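Local coordinates for hydrogenase expression protein (Thiobacillus denitrificans, PDB 3SB1) that is of unknown function but probably takes part in the expression or maturation of a hydrogenase, at residues A[66-71]-A[127-132]; A[83-88]-A[113-118]. All blocks are in the same frame, centred on the assembly; numbering follows the deposited sequence. Where two conformers were deposited one is given.

Contact 1 of 2, residues A[66-71]-A[127-132]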
loop_
_atom_site.group_PDB
_atom_site.type_symbol
_atom_site.label_atom_id
_atom_site.label_comp_id
_atom_site.label_asym_id
_atom_site.label_seq_id
_atom_site.Cartn_x
_atom_site.Cartn_y
_atom_site.Cartn_z
ATOM N N ALA A 66 -11.318 9.049 7.781
ATOM C CA ALA A 66 -10.870 9.336 6.436
ATOM C C ALA A 66 -11.961 10.111 5.622
ATOM O O ALA A 66 -13.176 10.096 5.937
ATOM C CB ALA A 66 -10.459 8.020 5.754
ATOM N N SER A 67 -11.541 10.753 4.545
ATOM C CA SER A 67 -12.436 11.521 3.704
ATOM C C SER A 67 -12.015 11.345 2.259
ATOM O O SER A 67 -10.902 10.912 1.999
ATOM C CB SER A 67 -12.250 13.027 4.013
ATOM O OG SER A 67 -12.610 13.345 5.341
ATOM N N THR A 68 -12.910 11.701 1.352
ATOM C CA THR A 68 -12.590 11.679 -0.054
ATOM C C THR A 68 -13.106 12.923 -0.743
ATOM O O THR A 68 -14.070 13.587 -0.271
ATOM C CB THR A 68 -13.164 10.454 -0.777
ATOM O OG1 THR A 68 -14.591 10.453 -0.634
ATOM C CG2 THR A 68 -12.609 9.164 -0.234
ATOM N N ILE A 69 -12.414 13.268 -1.825
ATOM C CA ILE A 69 -12.792 14.348 -2.739
ATOM C C ILE A 69 -12.945 13.655 -4.097
ATOM O O ILE A 69 -11.962 13.172 -4.676
ATOM C CB ILE A 69 -11.745 15.450 -2.836
ATOM C CG1 ILE A 69 -11.599 16.087 -1.465
ATOM C CG2 ILE A 69 -12.158 16.487 -3.972
ATOM C CD1 ILE A 69 -10.426 17.044 -1.371
ATOM N N ASP A 70 -14.189 13.550 -4.542
ATOM C CA ASP A 70 -14.545 12.886 -5.810
ATOM C C ASP A 70 -14.267 13.793 -7.008
ATOM O O ASP A 70 -15.150 14.481 -7.550
ATOM C CB ASP A 70 -16.021 12.479 -5.809
ATOM C CG ASP A 70 -16.385 11.579 -6.974
ATOM O OD1 ASP A 70 -15.532 11.342 -7.868
ATOM O OD2 ASP A 70 -17.559 11.102 -7.000
ATOM N N LEU A 71 -13.053 13.692 -7.512
ATOM C CA LEU A 71 -12.600 14.493 -8.601
ATOM C C LEU A 71 -13.379 14.311 -9.890
ATOM O O LEU A 71 -13.662 15.293 -10.580
ATOM C CB LEU A 71 -11.102 14.218 -8.865
ATOM C CG LEU A 71 -10.098 14.566 -7.765
ATOM C CD1 LEU A 71 -8.690 14.114 -8.170
ATOM C CD2 LEU A 71 -10.088 16.076 -7.444
ATOM N N THR A 127 -13.481 5.955 -11.894
ATOM C CA THR A 127 -13.447 6.907 -10.757
ATOM C C THR A 127 -12.037 7.422 -10.570
ATOM O O THR A 127 -11.051 6.691 -10.781
ATOM C CB THR A 127 -13.937 6.277 -9.418
ATOM O OG1 THR A 127 -14.117 7.288 -8.423
ATOM C CG2 THR A 127 -12.983 5.210 -8.825
ATOM N N GLN A 128 -11.938 8.677 -10.176
ATOM C CA GLN A 128 -10.656 9.321 -9.838
ATOM C C GLN A 128 -11.005 10.174 -8.629
ATOM O O GLN A 128 -11.952 10.948 -8.672
ATOM C CB GLN A 128 -10.146 10.183 -11.010
ATOM C CG GLN A 128 -8.916 10.818 -10.738
ATOM C CD GLN A 128 -8.211 11.345 -11.991
ATOM O OE1 GLN A 128 -6.986 11.389 -12.006
ATOM N NE2 GLN A 128 -8.974 11.687 -13.064
ATOM N N PHE A 129 -10.212 10.063 -7.578
ATOM C CA PHE A 129 -10.474 10.786 -6.364
ATOM C C PHE A 129 -9.292 10.890 -5.479
ATOM O O PHE A 129 -8.301 10.145 -5.619
ATOM C CB PHE A 129 -11.663 10.166 -5.595
ATOM C CG PHE A 129 -11.452 8.753 -5.084
ATOM C CD1 PHE A 129 -11.002 8.489 -3.786
ATOM C CD2 PHE A 129 -11.708 7.639 -5.911
ATOM C CE1 PHE A 129 -10.895 7.228 -3.305
ATOM C CE2 PHE A 129 -11.542 6.336 -5.428
ATOM C CZ PHE A 129 -11.109 6.114 -4.136
ATOM N N ILE A 130 -9.374 11.865 -4.578
ATOM C CA ILE A 130 -8.361 12.070 -3.555
ATOM C C ILE A 130 -8.910 11.374 -2.301
ATOM O O ILE A 130 -10.110 11.445 -1.985
ATOM C CB ILE A 130 -8.126 13.550 -3.179
ATOM C CG1 ILE A 130 -7.765 14.414 -4.378
ATOM C CG2 ILE A 130 -7.003 13.623 -2.123
ATOM C CD1 ILE A 130 -6.451 14.075 -4.986
ATOM N N GLU A 131 -8.049 10.647 -1.614
ATOM C CA GLU A 131 -8.435 10.006 -0.342
ATOM C C GLU A 131 -7.500 10.549 0.714
ATOM O O GLU A 131 -6.289 10.529 0.516
ATOM C CB GLU A 131 -8.391 8.492 -0.451
ATOM C CG GLU A 131 -8.959 7.762 0.744
ATOM C CD GLU A 131 -9.044 6.218 0.504
ATOM O OE1 GLU A 131 -8.570 5.706 -0.524
ATOM O OE2 GLU A 131 -9.629 5.535 1.347
ATOM N N VAL A 132 -8.072 11.188 1.762
ATOM C CA VAL A 132 -7.308 11.713 2.867
ATOM C C VAL A 132 -7.464 10.643 3.962
ATOM O O VAL A 132 -8.535 10.425 4.512
ATOM C CB VAL A 132 -7.722 13.083 3.252
ATOM C CG1 VAL A 132 -6.989 13.519 4.560
ATOM C CG2 VAL A 132 -7.551 14.090 2.074
HETATM O O HOH W 1 -16.177 9.013 -8.914
#
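Ser67 and Ile69 each pair with the facing residue, Val132 and Ile130, through two backbone hydrogen bonds, the signature of an antiparallel ladder. All four are nearly straight: Ile69 N reaches Ile130 O at 2.9 Å with an N-H...O angle of 163°, and Ser67 N meets Val132 O at 3.0 Å. Between these rungs Thr68 and Glu131 form a non-hydrogen-bonded pair, where Thr68 CA brings its hydrogen to Ile130 O (3.2 Å).

The side chains divide between the two faces of the sheet. On the face of Thr68 and Glu131, Thr68 CG2 touches Phe129 CD1 and Glu131 CG, both at 4.0 Å. CG2 lies beside the backbone N of Thr68 and anti to its carbonyl carbon (chi1 59° for OG1), which points the methyl at these two neighbours. On the other face Ile69 and Ile130 meet at their CB atoms, and Leu71, past the last rung, sets CD1 3.9 Å from Ile130 CD1 in one of the two conformers of Ile130.

The chain leaves the ladder at Asp70, the centre of an inverse gamma turn. Asp70 CG, anti to the backbone N (chi1 -170°), carries OD1 back toward strand 125-132, where a water bridges two side chains, donating to Asp70 OD1 at 2.6 Å and hydrogen-bonded to Thr127 OG1 at 2.7 Å.

Strand 67-69 is an outermost strand of the chain's five-stranded antiparallel sheet, while strand 125-132 continues the sheet through strand 113-119. Helix 48-63 packs on Ile69 through Ile53 and His56; Leu84 and Leu88 of helix 78-88 cover Leu71 and Ile130.

Contact 2 of 2, residues A[83-88]-A[113-118]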
loop_
_atom_site.group_PDB
_atom_site.type_symbol
_atom_site.label_atom_id
_atom_site.label_comp_id
_atom_site.label_asym_id
_atom_site.label_seq_id
_atom_site.Cartn_x
_atom_site.Cartn_y
_atom_site.Cartn_z
ATOM N N TRP A 83 -2.929 20.218 -13.394
ATOM C CA TRP A 83 -2.356 21.214 -12.496
ATOM C C TRP A 83 -2.350 20.691 -11.053
ATOM O O TRP A 83 -1.353 20.756 -10.356
ATOM C CB TRP A 83 -3.107 22.550 -12.565
ATOM C CG TRP A 83 -2.611 23.496 -11.518
ATOM C CD1 TRP A 83 -1.529 24.340 -11.633
ATOM C CD2 TRP A 83 -3.136 23.706 -10.197
ATOM N NE1 TRP A 83 -1.363 25.065 -10.477
ATOM C CE2 TRP A 83 -2.298 24.660 -9.562
ATOM C CE3 TRP A 83 -4.198 23.157 -9.466
ATOM C CZ2 TRP A 83 -2.516 25.098 -8.254
ATOM C CZ3 TRP A 83 -4.376 23.565 -8.145
ATOM C CH2 TRP A 83 -3.552 24.547 -7.566
ATOM N N LEU A 84 -3.491 20.205 -10.589
ATOM C CA LEU A 84 -3.592 19.678 -9.244
ATOM C C LEU A 84 -2.672 18.489 -9.007
ATOM O O LEU A 84 -2.015 18.411 -7.984
ATOM C CB LEU A 84 -5.056 19.306 -8.933
ATOM C CG LEU A 84 -5.315 18.784 -7.536
ATOM C CD1 LEU A 84 -5.125 19.923 -6.552
ATOM C CD2 LEU A 84 -6.736 18.208 -7.409
ATOM N N ARG A 85 -2.633 17.539 -9.936
ATOM C CA ARG A 85 -1.755 16.359 -9.770
ATOM C C ARG A 85 -0.308 16.813 -9.675
ATOM O O ARG A 85 0.454 16.320 -8.825
ATOM C CB ARG A 85 -1.926 15.338 -10.909
ATOM C CG ARG A 85 -1.132 14.003 -10.765
ATOM C CD ARG A 85 -1.772 13.043 -9.770
ATOM N NE ARG A 85 -1.071 11.774 -9.489
ATOM C CZ ARG A 85 -1.287 10.624 -10.133
ATOM N NH1 ARG A 85 -0.643 9.519 -9.775
ATOM N NH2 ARG A 85 -2.150 10.571 -11.136
ATOM N N ALA A 86 0.078 17.775 -10.513
ATOM C CA ALA A 86 1.456 18.294 -10.508
ATOM C C ALA A 86 1.781 19.051 -9.218
ATOM O O ALA A 86 2.915 18.970 -8.686
ATOM C CB ALA A 86 1.663 19.191 -11.712
ATOM N N GLU A 87 0.805 19.800 -8.712
ATOM C CA GLU A 87 0.995 20.534 -7.482
ATOM C C GLU A 87 1.152 19.669 -6.230
ATOM O O GLU A 87 1.938 19.964 -5.313
ATOM C CB GLU A 87 -0.172 21.472 -7.302
ATOM C CG GLU A 87 -0.176 22.190 -5.997
ATOM C CD GLU A 87 1.006 23.169 -5.856
ATOM O OE1 GLU A 87 1.509 23.686 -6.883
ATOM O OE2 GLU A 87 1.439 23.374 -4.709
ATOM N N LEU A 88 0.355 18.604 -6.144
ATOM C CA LEU A 88 0.423 17.686 -5.025
ATOM C C LEU A 88 1.653 16.788 -5.058
ATOM O O LEU A 88 2.093 16.306 -4.016
ATOM C CB LEU A 88 -0.852 16.868 -4.932
ATOM C CG LEU A 88 -2.134 17.650 -4.643
ATOM C CD1 LEU A 88 -3.372 16.708 -4.633
ATOM C CD2 LEU A 88 -2.017 18.339 -3.289
ATOM N N VAL A 113 -2.329 12.171 1.952
ATOM C CA VAL A 113 -3.104 12.586 0.780
ATOM C C VAL A 113 -2.769 11.695 -0.367
ATOM O O VAL A 113 -1.619 11.678 -0.833
ATOM C CB VAL A 113 -2.825 14.055 0.434
ATOM C CG1 VAL A 113 -3.724 14.520 -0.760
ATOM C CG2 VAL A 113 -2.977 14.999 1.671
ATOM N N TRP A 114 -3.762 10.917 -0.804
ATOM C CA TRP A 114 -3.597 9.911 -1.830
ATOM C C TRP A 114 -4.397 10.191 -3.053
ATOM O O TRP A 114 -5.556 10.622 -2.934
ATOM C CB TRP A 114 -4.020 8.517 -1.249
ATOM C CG TRP A 114 -3.355 8.106 0.011
ATOM C CD1 TRP A 114 -3.615 8.571 1.299
ATOM C CD2 TRP A 114 -2.271 7.167 0.149
ATOM N NE1 TRP A 114 -2.745 7.996 2.187
ATOM C CE2 TRP A 114 -1.935 7.098 1.534
ATOM C CE3 TRP A 114 -1.638 6.320 -0.740
ATOM C CZ2 TRP A 114 -0.962 6.240 1.996
ATOM C CZ3 TRP A 114 -0.662 5.452 -0.258
ATOM C CH2 TRP A 114 -0.308 5.459 1.066
ATOM N N TRP A 115 -3.834 9.885 -4.224
ATOM C CA TRP A 115 -4.525 10.086 -5.531
ATOM C C TRP A 115 -4.884 8.685 -6.040
ATOM O O TRP A 115 -3.996 7.863 -6.268
ATOM C CB TRP A 115 -3.632 10.773 -6.544
ATOM C CG TRP A 115 -4.352 11.268 -7.749
ATOM C CD1 TRP A 115 -4.874 10.540 -8.774
ATOM C CD2 TRP A 115 -4.588 12.652 -8.076
ATOM N NE1 TRP A 115 -5.470 11.395 -9.706
ATOM C CE2 TRP A 115 -5.259 12.688 -9.309
ATOM C CE3 TRP A 115 -4.208 13.842 -7.496
ATOM C CZ2 TRP A 115 -5.607 13.892 -9.941
ATOM C CZ3 TRP A 115 -4.585 15.047 -8.120
ATOM C CH2 TRP A 115 -5.268 15.042 -9.333
ATOM N N ILE A 116 -6.177 8.449 -6.218
ATOM C CA ILE A 116 -6.695 7.162 -6.607
ATOM C C ILE A 116 -7.324 7.216 -8.003
ATOM O O ILE A 116 -8.057 8.165 -8.335
ATOM C CB ILE A 116 -7.792 6.751 -5.599
ATOM C CG1 ILE A 116 -7.305 7.003 -4.147
ATOM C CG2 ILE A 116 -8.253 5.319 -5.849
ATOM C CD1 ILE A 116 -6.092 6.228 -3.742
ATOM N N ILE A 117 -6.981 6.236 -8.835
ATOM C CA ILE A 117 -7.599 6.120 -10.147
ATOM C C ILE A 117 -7.958 4.654 -10.370
ATOM O O ILE A 117 -7.097 3.765 -10.173
ATOM C CB ILE A 117 -6.674 6.553 -11.326
ATOM C CG1 ILE A 117 -6.200 7.988 -11.202
ATOM C CG2 ILE A 117 -7.383 6.234 -12.683
ATOM C CD1 ILE A 117 -5.035 8.309 -12.121
ATOM N N HIS A 118 -9.215 4.383 -10.724
ATOM C CA HIS A 118 -9.575 3.021 -11.154
ATOM C C HIS A 118 -9.912 3.038 -12.640
ATOM O O HIS A 118 -10.640 3.876 -13.092
ATOM C CB HIS A 118 -10.814 2.441 -10.483
ATOM C CG HIS A 118 -11.068 1.039 -10.897
ATOM N ND1 HIS A 118 -12.060 0.658 -11.786
ATOM C CD2 HIS A 118 -10.382 -0.096 -10.590
ATOM C CE1 HIS A 118 -11.977 -0.658 -11.969
ATOM N NE2 HIS A 118 -10.978 -1.124 -11.264
#
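Arg85, in one of its two conformers, lies across one face of the Trp115 indole, and this stack dominates the contact. Its guanidinium is almost parallel to the ring, with planes 16° apart, and CZ stands 4.0 Å from the centroid of the five-membered ring, 19° off its normal, which meets the geometry of a cation-pi interaction. The aliphatic part joins in by CH-pi contact: Arg85 CD sits 3.4 Å from the centroid of the six-membered ring. The arginine chain is bent at chi2 (77°), which lays CD and then the guanidinium in succession along the indole.

Apolar contacts meet the rim of the ring instead. Leu84 CG approaches Trp115 CZ3 at 3.9 Å and Leu88 CD1 approaches the same atom at 4.0 Å, both near the ring plane. The rim also reaches the helix backbone, Trp115 CZ3 lying 3.5 Å from Arg85 CA.

The polar ends are engaged beyond the two segments: Trp115 NE1 hydrogen-bonds Gln128 OE1, and Arg85 NH1 forms a salt bridge with Asp106. A leucine in place of Trp115 would probably leave Arg85 without its aromatic platform, Gln128 OE1 without its indole donor, and a gap beside Leu84 and Leu88.

Residues 83-88 thus dock on 113-118 with no backbone-to-backbone bond, and the chemistry suggests that the Arg85 charge, partly shielded from solvent, is neutralised by Asp106 and further stabilised by the indole face.

Overall arrangement
Contacts 1 and 2 share one antiparallel sheet, in which strands 125-132 and 113-119 are neighbours, and their centres lie about 9 Å apart. Contact 1 joins strand to strand at the sheet's margin by backbone hydrogen bonds; it is only partly buried, with Thr68 and Asp70 exposed. Contact 2 is buried and joins a helix to the sheet by cation-pi, CH-pi and apolar packing. It buries 291 Å² with segment axes 10.6 Å apart, against 528 Å² and 4.6 Å for contact 1. The two meet directly: in one conformer Ile130 CD1 packs 3.4 Å from Trp115 CE3, and Ile130, Leu71 and Trp115 form part of the apolar packing on the helix 78-88 side of the sheet.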